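Local coordinates for pyridoxine 4-oxidase (Mesorhizobium loti, PDB 4HA6), which catalyses the FAD-dependent oxidation of pyridoxine at its 4-position as a member of the GMC oxidoreductase family, at residues S14-R19 with T499-Y504; R110-D115 with V461-R466; L164-L169 with D323-A328; M317-A322 with G329-V334. All coordinates share one frame; numbering follows the deposited sequence.

Contact 1. Residues S14-R19 with T499-Y504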
loop_
_atom_site.group_PDB
_atom_site.type_symbol
_atom_site.label_atom_id
_atom_site.label_comp_id
_atom_site.label_asym_id
_atom_site.label_seq_id
_atom_site.Cartn_x
_atom_site.Cartn_y
_atom_site.Cartn_z
ATOM N N SER A 14 7.123 12.298 2.085
ATOM C CA SER A 14 8.544 12.368 2.448
ATOM C C SER A 14 9.391 12.549 1.193
ATOM O O SER A 14 10.289 13.396 1.169
ATOM C CB SER A 14 8.981 11.116 3.207
ATOM O OG SER A 14 8.294 11.003 4.434
ATOM N N LEU A 15 9.068 11.781 0.145
ATOM C CA LEU A 15 9.761 11.874 -1.147
ATOM C C LEU A 15 9.629 13.254 -1.770
ATOM O O LEU A 15 10.575 13.771 -2.378
ATOM C CB LEU A 15 9.223 10.824 -2.137
ATOM C CG LEU A 15 9.962 10.637 -3.474
ATOM C CD1 LEU A 15 9.765 9.193 -3.980
ATOM C CD2 LEU A 15 9.536 11.646 -4.558
ATOM N N LEU A 16 8.440 13.829 -1.663
ATOM C CA LEU A 16 8.168 15.114 -2.300
ATOM C C LEU A 16 8.863 16.257 -1.580
ATOM O O LEU A 16 9.480 17.112 -2.214
ATOM C CB LEU A 16 6.657 15.378 -2.384
ATOM C CG LEU A 16 5.939 14.722 -3.567
ATOM C CD1 LEU A 16 4.483 15.167 -3.628
ATOM C CD2 LEU A 16 6.639 15.050 -4.862
ATOM N N ALA A 17 8.736 16.286 -0.255
ATOM C CA ALA A 17 9.447 17.276 0.556
ATOM C C ALA A 17 10.932 17.366 0.151
ATOM O O ALA A 17 11.468 18.460 -0.052
ATOM C CB ALA A 17 9.312 16.935 2.025
ATOM N N ALA A 18 11.584 16.211 0.034
ATOM C CA ALA A 18 12.963 16.168 -0.444
ATOM C C ALA A 18 13.078 16.674 -1.885
ATOM O O ALA A 18 13.852 17.598 -2.162
ATOM C CB ALA A 18 13.517 14.769 -0.333
ATOM N N ARG A 19 12.311 16.075 -2.799
ATOM C CA ARG A 19 12.516 16.324 -4.229
ATOM C C ARG A 19 12.140 17.744 -4.678
ATOM O O ARG A 19 12.892 18.375 -5.428
ATOM C CB ARG A 19 11.834 15.245 -5.082
ATOM C CG ARG A 19 12.530 13.860 -4.959
ATOM C CD ARG A 19 13.330 13.472 -6.196
ATOM N NE ARG A 19 13.891 14.636 -6.852
ATOM C CZ ARG A 19 13.665 14.964 -8.118
ATOM N NH1 ARG A 19 12.899 14.205 -8.893
ATOM N NH2 ARG A 19 14.218 16.062 -8.609
ATOM N N THR A 499 7.183 10.684 -10.272
ATOM C CA THR A 499 6.797 11.263 -11.564
ATOM C C THR A 499 6.180 12.653 -11.380
ATOM O O THR A 499 6.372 13.540 -12.216
ATOM C CB THR A 499 5.977 10.326 -12.550
ATOM O OG1 THR A 499 4.619 10.749 -12.651
ATOM C CG2 THR A 499 6.069 8.850 -12.209
ATOM N N PHE A 500 5.485 12.874 -10.269
ATOM C CA PHE A 500 4.983 14.219 -10.021
ATOM C C PHE A 500 6.116 15.202 -9.717
ATOM O O PHE A 500 6.038 16.374 -10.085
ATOM C CB PHE A 500 3.961 14.245 -8.898
ATOM C CG PHE A 500 3.472 15.623 -8.584
ATOM C CD1 PHE A 500 4.084 16.388 -7.599
ATOM C CD2 PHE A 500 2.418 16.169 -9.301
ATOM C CE1 PHE A 500 3.635 17.668 -7.315
ATOM C CE2 PHE A 500 1.962 17.438 -9.022
ATOM C CZ PHE A 500 2.574 18.193 -8.028
ATOM N N ALA A 501 7.163 14.744 -9.033
ATOM C CA ALA A 501 8.290 15.632 -8.737
ATOM C C ALA A 501 8.955 16.045 -10.040
ATOM O O ALA A 501 9.304 17.208 -10.237
ATOM C CB ALA A 501 9.292 14.958 -7.828
ATOM N N ARG A 502 9.112 15.080 -10.936
ATOM C CA ARG A 502 9.718 15.339 -12.235
ATOM C C ARG A 502 8.872 16.320 -13.044
ATOM O O ARG A 502 9.407 17.198 -13.721
ATOM C CB ARG A 502 9.926 14.026 -12.991
ATOM C CG ARG A 502 10.893 13.077 -12.280
ATOM C CD ARG A 502 11.080 11.746 -13.012
ATOM N NE ARG A 502 12.337 11.135 -12.597
ATOM C CZ ARG A 502 13.166 10.495 -13.414
ATOM N NH1 ARG A 502 12.865 10.346 -14.698
ATOM N NH2 ARG A 502 14.289 9.989 -12.941
ATOM N N GLN A 503 7.553 16.201 -12.940
ATOM C CA GLN A 503 6.627 17.067 -13.666
ATOM C C GLN A 503 6.649 18.500 -13.120
ATOM O O GLN A 503 6.560 19.470 -13.875
ATOM C CB GLN A 503 5.224 16.455 -13.601
ATOM C CG GLN A 503 4.057 17.425 -13.586
ATOM C CD GLN A 503 2.753 16.723 -13.224
ATOM O OE1 GLN A 503 2.562 15.550 -13.535
ATOM N NE2 GLN A 503 1.869 17.432 -12.547
ATOM N N TYR A 504 6.765 18.619 -11.804
ATOM C CA TYR A 504 6.836 19.926 -11.167
ATOM C C TYR A 504 8.112 20.687 -11.554
ATOM O O TYR A 504 8.065 21.877 -11.859
ATOM C CB TYR A 504 6.744 19.796 -9.644
ATOM C CG TYR A 504 7.007 21.107 -8.937
ATOM C CD1 TYR A 504 5.991 22.047 -8.767
ATOM C CD2 TYR A 504 8.273 21.412 -8.449
ATOM C CE1 TYR A 504 6.233 23.260 -8.123
ATOM C CE2 TYR A 504 8.529 22.617 -7.806
ATOM C CZ TYR A 504 7.509 23.536 -7.644
ATOM O OH TYR A 504 7.782 24.729 -7.000
#
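A501 CB touches both R19 CB, at 3.8 Å, and the methyl L16 CD2, at 4.0 Å, and these apolar contacts carry most of the meeting of helix 11-20 with helix 490-506, whose short segments run at 26° to each other with axes 10.0 Å apart. The same L16 methyl also comes up to the edge of the F500 ring, near its plane, with CD2 4.0 Å from F500 CD1. With CG anti to the backbone N (chi1 178°), that ring is placed beside L16.

The polar part rests on arginines. The R19 chain, bent at chi2 and chi3, brings NH1 to 4.1 Å from R502 CG, which sits at the guanidinium edge. R19 NH1 and R502 NE approach to 4.8 Å, like charges with nearly perpendicular guanidinium planes. Each forms a salt bridge to E498 OE1, on helix 490-506, while R19 NH2 pairs with E22.

No hydrogen bond joins the two segments directly. The helix that carries the FAD-binding residues S11 and A12, after what is probably a Rossmann-type glycine-rich turn, thus meets the C-terminal helix by apolar packing; the R19-E498 salt bridge adds a polar tie, and the shared carboxylate probably offsets the two neighbouring positive charges.

Contact 2. Residues R110-D115 with V461-R466; sequences RRWGWD and VDANLR
A463 O accepts from W112 NE1 over 3.0 Å, the oxygen close to the indole plane and the N-H arriving in the carbonyl plane on a lone pair; R111 NH1 stands 3.2 Å from the same A463 O. Further along the indole, W112 CZ2 lies 3.7 Å from L465 CD2. R111 CG lies over one face of the ring, near its rim, a place it reaches with chi1 at 53°, between the backbone N and the carbonyl carbon. The stronger partner of R111 NH1 is Q503 of helix 490-506, which also bonds N464 O.

Behind the carbonyl, D462 fixes the loop. Its OD1 takes two backbone amides, N464 N at 2.9 Å and R466 N at 3.1 Å, from opposite faces of the carboxylate plane, and its OD2 takes R466 NE and NH2, both from one face, in a side-on salt bridge.

A phenylalanine in place of W112 would probably leave A463 O without its indole N-H and open a gap beside L465. The arrangement is an Asx turn overlapping a type I turn from D462 to L465, set ahead of strand 473-475, an outer strand of the parallel Rossmann-type FAD-domain sheet, and offering its A463 carbonyl to W112.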
loop_
_atom_site.group_PDB
_atom_site.type_symbol
_atom_site.label_atom_id
_atom_site.label_comp_id
_atom_site.label_asym_id
_atom_site.label_seq_id
_atom_site.Cartn_x
_atom_site.Cartn_y
_atom_site.Cartn_z
ATOM N N ARG A 110 0.758 8.003 -21.560
ATOM C CA ARG A 110 1.832 7.007 -21.652
ATOM C C ARG A 110 2.792 7.025 -20.468
ATOM O O ARG A 110 3.517 6.054 -20.216
ATOM C CB ARG A 110 2.678 7.279 -22.902
ATOM C CG ARG A 110 2.069 6.892 -24.235
ATOM C CD ARG A 110 3.074 7.168 -25.372
ATOM N NE ARG A 110 3.368 8.594 -25.554
ATOM C CZ ARG A 110 4.477 9.202 -25.132
ATOM N NH1 ARG A 110 5.417 8.518 -24.492
ATOM N NH2 ARG A 110 4.646 10.497 -25.351
ATOM N N ARG A 111 2.841 8.157 -19.768
ATOM C CA ARG A 111 3.787 8.338 -18.665
ATOM C C ARG A 111 3.573 7.345 -17.537
ATOM O O ARG A 111 4.476 7.107 -16.727
ATOM C CB ARG A 111 3.700 9.759 -18.116
ATOM C CG ARG A 111 2.298 10.178 -17.737
ATOM C CD ARG A 111 2.250 11.680 -17.517
ATOM N NE ARG A 111 3.219 11.984 -16.487
ATOM C CZ ARG A 111 3.087 12.941 -15.587
ATOM N NH1 ARG A 111 2.022 13.732 -15.588
ATOM N NH2 ARG A 111 4.033 13.083 -14.677
ATOM N N TRP A 112 2.379 6.757 -17.508
ATOM C CA TRP A 112 1.982 5.861 -16.445
ATOM C C TRP A 112 2.160 4.410 -16.855
ATOM O O TRP A 112 1.704 3.504 -16.157
ATOM C CB TRP A 112 0.526 6.149 -16.054
ATOM C CG TRP A 112 0.373 7.521 -15.412
ATOM C CD1 TRP A 112 -0.342 8.595 -15.892
ATOM C CD2 TRP A 112 0.981 7.963 -14.195
ATOM N NE1 TRP A 112 -0.226 9.667 -15.024
ATOM C CE2 TRP A 112 0.585 9.301 -13.978
ATOM C CE3 TRP A 112 1.814 7.352 -13.256
ATOM C CZ2 TRP A 112 0.998 10.028 -12.875
ATOM C CZ3 TRP A 112 2.225 8.078 -12.166
ATOM C CH2 TRP A 112 1.816 9.400 -11.980
ATOM N N GLY A 113 2.811 4.187 -17.997
ATOM C CA GLY A 113 3.082 2.839 -18.472
ATOM C C GLY A 113 4.426 2.340 -17.984
ATOM O O GLY A 113 5.294 3.147 -17.629
ATOM N N TRP A 114 4.592 1.018 -17.950
ATOM C CA TRP A 114 5.820 0.394 -17.461
ATOM C C TRP A 114 7.094 0.983 -18.101
ATOM O O TRP A 114 8.076 1.270 -17.404
ATOM C CB TRP A 114 5.764 -1.112 -17.724
ATOM C CG TRP A 114 6.969 -1.864 -17.244
ATOM C CD1 TRP A 114 8.063 -2.232 -17.984
ATOM C CD2 TRP A 114 7.192 -2.365 -15.920
ATOM N NE1 TRP A 114 8.959 -2.917 -17.193
ATOM C CE2 TRP A 114 8.452 -3.012 -15.922
ATOM C CE3 TRP A 114 6.455 -2.321 -14.729
ATOM C CZ2 TRP A 114 8.985 -3.626 -14.780
ATOM C CZ3 TRP A 114 6.985 -2.917 -13.594
ATOM C CH2 TRP A 114 8.238 -3.570 -13.628
ATOM N N ASP A 115 7.072 1.159 -19.423
ATOM C CA ASP A 115 8.243 1.652 -20.152
ATOM C C ASP A 115 8.684 3.024 -19.658
ATOM O O ASP A 115 9.875 3.266 -19.482
ATOM C CB ASP A 115 7.960 1.734 -21.654
ATOM C CG ASP A 115 7.907 0.371 -22.315
ATOM O OD1 ASP A 115 8.491 -0.593 -21.769
ATOM O OD2 ASP A 115 7.281 0.272 -23.392
ATOM N N VAL A 461 -8.688 13.263 -10.394
ATOM C CA VAL A 461 -7.551 13.981 -10.962
ATOM C C VAL A 461 -7.300 13.597 -12.413
ATOM O O VAL A 461 -7.755 12.539 -12.882
ATOM C CB VAL A 461 -6.264 13.808 -10.137
ATOM C CG1 VAL A 461 -6.489 14.324 -8.737
ATOM C CG2 VAL A 461 -5.825 12.333 -10.095
ATOM N N ASP A 462 -6.624 14.484 -13.139
ATOM C CA ASP A 462 -6.258 14.190 -14.514
ATOM C C ASP A 462 -4.927 13.464 -14.493
ATOM O O ASP A 462 -4.457 13.092 -13.417
ATOM C CB ASP A 462 -6.223 15.459 -15.393
ATOM C CG ASP A 462 -5.194 16.509 -14.931
ATOM O OD1 ASP A 462 -4.276 16.216 -14.136
ATOM O OD2 ASP A 462 -5.298 17.667 -15.393
ATOM N N ALA A 463 -4.309 13.301 -15.661
ATOM C CA ALA A 463 -3.089 12.512 -15.799
ATOM C C ALA A 463 -1.898 13.213 -15.168
ATOM O O ALA A 463 -0.870 12.586 -14.907
ATOM C CB ALA A 463 -2.817 12.221 -17.266
ATOM N N ASN A 464 -2.035 14.514 -14.948
ATOM C CA ASN A 464 -1.005 15.308 -14.291
ATOM C C ASN A 464 -1.199 15.358 -12.777
ATOM O O ASN A 464 -0.418 16.020 -12.063
ATOM C CB ASN A 464 -0.999 16.736 -14.857
ATOM C CG ASN A 464 -0.560 16.783 -16.311
ATOM O OD1 ASN A 464 0.460 16.208 -16.678
ATOM N ND2 ASN A 464 -1.344 17.451 -17.147
ATOM N N LEU A 465 -2.246 14.672 -12.306
ATOM C CA LEU A 465 -2.591 14.560 -10.868
ATOM C C LEU A 465 -3.234 15.819 -10.278
ATOM O O LEU A 465 -3.281 15.996 -9.040
ATOM C CB LEU A 465 -1.388 14.106 -10.015
ATOM C CG LEU A 465 -0.628 12.865 -10.499
ATOM C CD1 LEU A 465 0.505 12.492 -9.543
ATOM C CD2 LEU A 465 -1.558 11.686 -10.718
ATOM N N ARG A 466 -3.744 16.683 -11.159
ATOM C CA ARG A 466 -4.404 17.907 -10.748
ATOM C C ARG A 466 -5.893 17.621 -10.516
ATOM O O ARG A 466 -6.559 17.048 -11.382
ATOM C CB ARG A 466 -4.232 18.975 -11.835
ATOM C CG ARG A 466 -4.800 20.350 -11.488
ATOM C CD ARG A 466 -4.932 21.229 -12.750
ATOM N NE ARG A 466 -5.658 20.514 -13.799
ATOM C CZ ARG A 466 -6.977 20.558 -13.993
ATOM N NH1 ARG A 466 -7.760 21.313 -13.224
ATOM N NH2 ARG A 466 -7.515 19.841 -14.978
#

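Contact 3. Residues L164-L169 with D323-A328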
loop_
_atom_site.group_PDB
_atom_site.type_symbol
_atom_site.label_atom_id
_atom_site.label_comp_id
_atom_site.label_asym_id
_atom_site.label_seq_id
_atom_site.Cartn_x
_atom_site.Cartn_y
_atom_site.Cartn_z
ATOM N N LEU A 164 6.548 -27.263 -8.985
ATOM C CA LEU A 164 5.246 -27.247 -9.645
ATOM C C LEU A 164 5.317 -26.600 -11.028
ATOM O O LEU A 164 4.358 -26.655 -11.794
ATOM C CB LEU A 164 4.208 -26.555 -8.763
ATOM C CG LEU A 164 3.732 -27.446 -7.619
ATOM C CD1 LEU A 164 3.017 -26.667 -6.504
ATOM C CD2 LEU A 164 2.814 -28.535 -8.178
ATOM N N GLY A 165 6.459 -26.005 -11.358
ATOM C CA GLY A 165 6.593 -25.339 -12.641
ATOM C C GLY A 165 6.885 -23.852 -12.573
ATOM O O GLY A 165 7.233 -23.257 -13.589
ATOM N N LEU A 166 6.746 -23.239 -11.396
ATOM C CA LEU A 166 7.021 -21.803 -11.273
ATOM C C LEU A 166 8.504 -21.495 -11.478
ATOM O O LEU A 166 9.361 -22.105 -10.846
ATOM C CB LEU A 166 6.570 -21.276 -9.906
ATOM C CG LEU A 166 5.065 -21.179 -9.660
ATOM C CD1 LEU A 166 4.785 -20.998 -8.173
ATOM C CD2 LEU A 166 4.458 -20.027 -10.464
ATOM N N PRO A 167 8.813 -20.527 -12.352
ATOM C CA PRO A 167 10.219 -20.174 -12.588
ATOM C C PRO A 167 10.868 -19.461 -11.396
ATOM O O PRO A 167 10.199 -18.787 -10.591
ATOM C CB PRO A 167 10.152 -19.242 -13.807
ATOM C CG PRO A 167 8.756 -18.677 -13.784
ATOM C CD PRO A 167 7.889 -19.777 -13.224
ATOM N N ARG A 168 12.178 -19.624 -11.273
ATOM C CA ARG A 168 12.908 -18.984 -10.193
ATOM C C ARG A 168 13.295 -17.566 -10.594
ATOM O O ARG A 168 13.973 -17.351 -11.602
ATOM C CB ARG A 168 14.157 -19.794 -9.833
ATOM C CG ARG A 168 14.074 -20.479 -8.481
ATOM C CD ARG A 168 15.461 -20.694 -7.857
ATOM N NE ARG A 168 15.368 -21.386 -6.572
ATOM C CZ ARG A 168 15.092 -22.684 -6.454
ATOM N NH1 ARG A 168 14.878 -23.420 -7.538
ATOM N NH2 ARG A 168 15.016 -23.247 -5.255
ATOM N N LEU A 169 12.848 -16.597 -9.804
ATOM C CA LEU A 169 13.095 -15.196 -10.101
ATOM C C LEU A 169 14.119 -14.646 -9.115
ATOM O O LEU A 169 14.347 -15.227 -8.051
ATOM C CB LEU A 169 11.798 -14.399 -9.965
ATOM C CG LEU A 169 10.560 -14.810 -10.774
ATOM C CD1 LEU A 169 9.350 -13.965 -10.369
ATOM C CD2 LEU A 169 10.820 -14.668 -12.256
ATOM N N ASP A 323 -4.962 -20.748 -12.907
ATOM C CA ASP A 323 -5.306 -22.083 -13.423
ATOM C C ASP A 323 -4.100 -22.957 -13.777
ATOM O O ASP A 323 -4.254 -24.066 -14.310
ATOM C CB ASP A 323 -6.247 -21.980 -14.636
ATOM C CG ASP A 323 -5.655 -21.156 -15.774
ATOM O OD1 ASP A 323 -4.489 -20.719 -15.666
ATOM O OD2 ASP A 323 -6.357 -20.944 -16.785
ATOM N N SER A 324 -2.903 -22.463 -13.480
ATOM C CA SER A 324 -1.687 -23.159 -13.886
ATOM C C SER A 324 -0.443 -22.628 -13.198
ATOM O O SER A 324 -0.258 -21.415 -13.061
ATOM C CB SER A 324 -1.500 -23.030 -15.393
ATOM O OG SER A 324 -0.180 -23.388 -15.760
ATOM N N PHE A 325 0.433 -23.534 -12.789
ATOM C CA PHE A 325 1.690 -23.113 -12.181
ATOM C C PHE A 325 2.759 -22.797 -13.234
ATOM O O PHE A 325 3.786 -22.199 -12.923
ATOM C CB PHE A 325 2.203 -24.184 -11.214
ATOM C CG PHE A 325 1.331 -24.382 -10.008
ATOM C CD1 PHE A 325 1.383 -23.486 -8.942
ATOM C CD2 PHE A 325 0.480 -25.470 -9.929
ATOM C CE1 PHE A 325 0.588 -23.666 -7.822
ATOM C CE2 PHE A 325 -0.316 -25.668 -8.819
ATOM C CZ PHE A 325 -0.259 -24.764 -7.752
ATOM N N THR A 326 2.512 -23.187 -14.482
ATOM C CA THR A 326 3.522 -23.045 -15.535
ATOM C C THR A 326 3.260 -21.856 -16.442
ATOM O O THR A 326 4.149 -21.405 -17.164
ATOM C CB THR A 326 3.605 -24.315 -16.417
ATOM O OG1 THR A 326 2.283 -24.707 -16.836
ATOM C CG2 THR A 326 4.262 -25.455 -15.637
ATOM N N ALA A 327 2.033 -21.354 -16.414
ATOM C CA ALA A 327 1.670 -20.225 -17.263
ATOM C C ALA A 327 2.303 -18.917 -16.774
ATOM O O ALA A 327 2.448 -18.687 -15.562
ATOM C CB ALA A 327 0.164 -20.097 -17.346
ATOM N N ALA A 328 2.658 -18.062 -17.731
ATOM C CA ALA A 328 3.335 -16.799 -17.465
ATOM C C ALA A 328 2.349 -15.635 -17.554
ATOM O O ALA A 328 1.144 -15.837 -17.784
ATOM C CB ALA A 328 4.477 -16.606 -18.457
#
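This is an apolar surface contact between two loops, in which L164 and G165 meet F325 and T326: a Schellman motif ending helix 152-163, and an ST turn in the connection between strands 314-320 and 333-338. G165 closes the helix with positive phi (119°) and lies beside T326, whose CG2 is 3.8 Å from G165 CA.

S324 OG shapes the opposite loop by accepting from T326 N at 3.0 Å and from A327 N at 3.1 Å. The turn thus formed carries F325 toward the helix end. The L164 side chain runs along the F325 ring: L164 CB sits 3.8 Å from F325 CG at the root of the ring, while CD1 continues outward over the same face. L166 CD1 approaches the ring obliquely, and its other methyl, CD2, rests 3.3 Å from F325 O.

T407 and I408 of helix 392-409 touch both L164 and F325, and M320 of strand 314-320 touches both L166 and F325, which makes the ring part of a larger apolar cluster. Cutting F325 back to an alanine would probably open a gap against L164 and remove the CH-pi partner of its CD1. In that CH-pi contact, L164 CD1 stands 4.0 Å from the F325 ring centroid, 12° off the normal.

Contact 4. Residues M317-A322 with G329-V334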
loop_
_atom_site.group_PDB
_atom_site.type_symbol
_atom_site.label_atom_id
_atom_site.label_comp_id
_atom_site.label_asym_id
_atom_site.label_seq_id
_atom_site.Cartn_x
_atom_site.Cartn_y
_atom_site.Cartn_z
ATOM N N MET A 317 6.331 -14.190 -1.367
ATOM C CA MET A 317 5.092 -14.261 -2.138
ATOM C C MET A 317 5.372 -14.987 -3.427
ATOM O O MET A 317 6.383 -14.709 -4.087
ATOM C CB MET A 317 4.601 -12.866 -2.523
ATOM C CG MET A 317 4.261 -11.971 -1.373
ATOM S SD MET A 317 3.115 -12.830 -0.325
ATOM C CE MET A 317 4.236 -13.115 1.051
ATOM N N ALA A 318 4.477 -15.899 -3.799
ATOM C CA ALA A 318 4.538 -16.525 -5.109
ATOM C C ALA A 318 3.306 -16.091 -5.893
ATOM O O ALA A 318 2.198 -16.551 -5.606
ATOM C CB ALA A 318 4.572 -18.039 -4.977
ATOM N N TYR A 319 3.495 -15.199 -6.866
ATOM C CA TYR A 319 2.414 -14.794 -7.761
ATOM C C TYR A 319 2.312 -15.779 -8.920
ATOM O O TYR A 319 3.324 -16.327 -9.361
ATOM C CB TYR A 319 2.674 -13.377 -8.285
ATOM C CG TYR A 319 2.806 -12.406 -7.147
ATOM C CD1 TYR A 319 1.673 -11.829 -6.588
ATOM C CD2 TYR A 319 4.047 -12.111 -6.588
ATOM C CE1 TYR A 319 1.771 -10.947 -5.523
ATOM C CE2 TYR A 319 4.160 -11.228 -5.508
ATOM C CZ TYR A 319 3.003 -10.660 -4.980
ATOM O OH TYR A 319 3.052 -9.792 -3.903
ATOM N N MET A 320 1.098 -15.995 -9.425
ATOM C CA MET A 320 0.901 -16.983 -10.480
ATOM C C MET A 320 -0.449 -16.797 -11.169
ATOM O O MET A 320 -1.286 -15.985 -10.748
ATOM C CB MET A 320 1.015 -18.399 -9.894
ATOM C CG MET A 320 -0.056 -18.725 -8.843
ATOM S SD MET A 320 0.304 -20.151 -7.764
ATOM C CE MET A 320 1.424 -19.409 -6.578
ATOM N N ARG A 321 -0.669 -17.555 -12.233
ATOM C CA ARG A 321 -1.968 -17.549 -12.864
ATOM C C ARG A 321 -2.874 -18.413 -11.991
ATOM O O ARG A 321 -2.395 -19.252 -11.219
ATOM C CB ARG A 321 -1.875 -18.077 -14.301
ATOM C CG ARG A 321 -0.942 -17.254 -15.207
ATOM C CD ARG A 321 -1.478 -15.843 -15.481
ATOM N NE ARG A 321 -2.636 -15.890 -16.363
ATOM C CZ ARG A 321 -3.316 -14.824 -16.773
ATOM N NH1 ARG A 321 -2.950 -13.604 -16.386
ATOM N NH2 ARG A 321 -4.367 -14.982 -17.570
ATOM N N ALA A 322 -4.176 -18.192 -12.083
ATOM C CA ALA A 322 -5.115 -18.927 -11.247
ATOM C C ALA A 322 -5.324 -20.389 -11.676
ATOM O O ALA A 322 -5.817 -21.185 -10.882
ATOM C CB ALA A 322 -6.438 -18.205 -11.192
ATOM N N GLY A 329 2.857 -14.417 -17.376
ATOM C CA GLY A 329 2.053 -13.228 -17.627
ATOM C C GLY A 329 1.651 -12.480 -16.373
ATOM O O GLY A 329 2.371 -12.512 -15.365
ATOM N N GLN A 330 0.501 -11.811 -16.425
ATOM C CA GLN A 330 0.033 -11.017 -15.291
ATOM C C GLN A 330 -0.511 -11.904 -14.181
ATOM O O GLN A 330 -1.302 -12.813 -14.447
ATOM C CB GLN A 330 -1.053 -10.047 -15.722
ATOM C CG GLN A 330 -1.430 -9.077 -14.621
ATOM C CD GLN A 330 -2.539 -8.168 -15.039
ATOM O OE1 GLN A 330 -3.415 -8.587 -15.790
ATOM N NE2 GLN A 330 -2.521 -6.906 -14.565
ATOM N N PRO A 331 -0.069 -11.668 -12.933
ATOM C CA PRO A 331 -0.560 -12.527 -11.843
ATOM C C PRO A 331 -2.072 -12.442 -11.700
ATOM O O PRO A 331 -2.657 -11.407 -12.037
ATOM C CB PRO A 331 0.099 -11.932 -10.592
ATOM C CG PRO A 331 1.345 -11.225 -11.091
ATOM C CD PRO A 331 1.007 -10.750 -12.498
ATOM N N GLU A 332 -2.687 -13.517 -11.204
ATOM C CA GLU A 332 -4.106 -13.492 -10.844
ATOM C C GLU A 332 -4.300 -13.838 -9.366
ATOM O O GLU A 332 -5.237 -13.363 -8.725
ATOM C CB GLU A 332 -4.911 -14.474 -11.704
ATOM C CG GLU A 332 -4.800 -14.228 -13.187
ATOM C CD GLU A 332 -5.639 -15.203 -13.982
ATOM O OE1 GLU A 332 -5.415 -16.434 -13.852
ATOM O OE2 GLU A 332 -6.528 -14.731 -14.725
ATOM N N ILE A 333 -3.422 -14.682 -8.831
ATOM C CA ILE A 333 -3.473 -15.022 -7.410
ATOM C C ILE A 333 -2.064 -14.981 -6.828
ATOM O O ILE A 333 -1.081 -14.802 -7.559
ATOM C CB ILE A 333 -4.106 -16.425 -7.148
ATOM C CG1 ILE A 333 -3.308 -17.517 -7.873
ATOM C CG2 ILE A 333 -5.575 -16.477 -7.553
ATOM C CD1 ILE A 333 -3.935 -18.911 -7.797
ATOM N N VAL A 334 -1.974 -15.153 -5.513
ATOM C CA VAL A 334 -0.695 -15.161 -4.811
ATOM C C VAL A 334 -0.802 -16.114 -3.625
ATOM O O VAL A 334 -1.860 -16.218 -2.998
ATOM C CB VAL A 334 -0.310 -13.742 -4.310
ATOM C CG1 VAL A 334 -1.411 -13.161 -3.447
ATOM C CG2 VAL A 334 1.029 -13.770 -3.546
HETATM O O HOH W 1 -4.582 -10.965 -15.103
#
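V334 fills the hollow beside Y319: its methyl CG2 rests over one face of the phenol ring, 3.9 Å from the centroid and offset toward the rim, and also meets M317 CB. P331 pushes its CB against Y319 CB at 3.7 Å. On the other face of the ladder I333 is the bump: its CG1 lies 3.6 Å from M320 CG. With chi1 at 59°, I333 CG1 stands between backbone N and carbonyl carbon, and CD1 reaches on to A322 CA.

A classic beta bulge, E332 and I333 facing M320, lies where the pairing ends. E332 N and I333 N both donate to M320 O, from opposite faces of its plane, and M320 N returns a bond to I333 O. Strands 314-320 and 333-338 belong to the antiparallel sheet, and the M317 side chain lies about 5 Å from the bound pyridoxamine.

Beyond the bulge, the R321 guanidinium lies flat against the E332 carboxylate, planes 5° apart. E332 OE2 sits well out of the guanidinium plane, so this salt bridge is one of charges alone. R321 NH1 bonds in plane to Q330 O at 2.7 Å, while E332 OE1 uses its anti lone pair for A322 N at 2.8 Å. Stacked charges thus probably steady the bulged end, and apolar fit on both faces adds to the backbone bonds.

The four contacts form two pairs. Contacts 1 and 2, with centres 14 Å apart, are connected through Q503 and T499 of helix 490-506, which ties the C-terminal helix to both segments of contact 2. Contacts 3 and 4, centres 9 Å apart, touch through M320 and R321; loop 323-328 lies in the connection between the two strands of contact 4. Contact 1 closes the longest loop of chain, contact 2 is nested inside it, and both enclose contacts 3 and 4, whose segments alternate. About 32 Å separates the centres of contacts 1 and 4, consistent with an FAD-binding part and a substrate-binding part built on the antiparallel sheet.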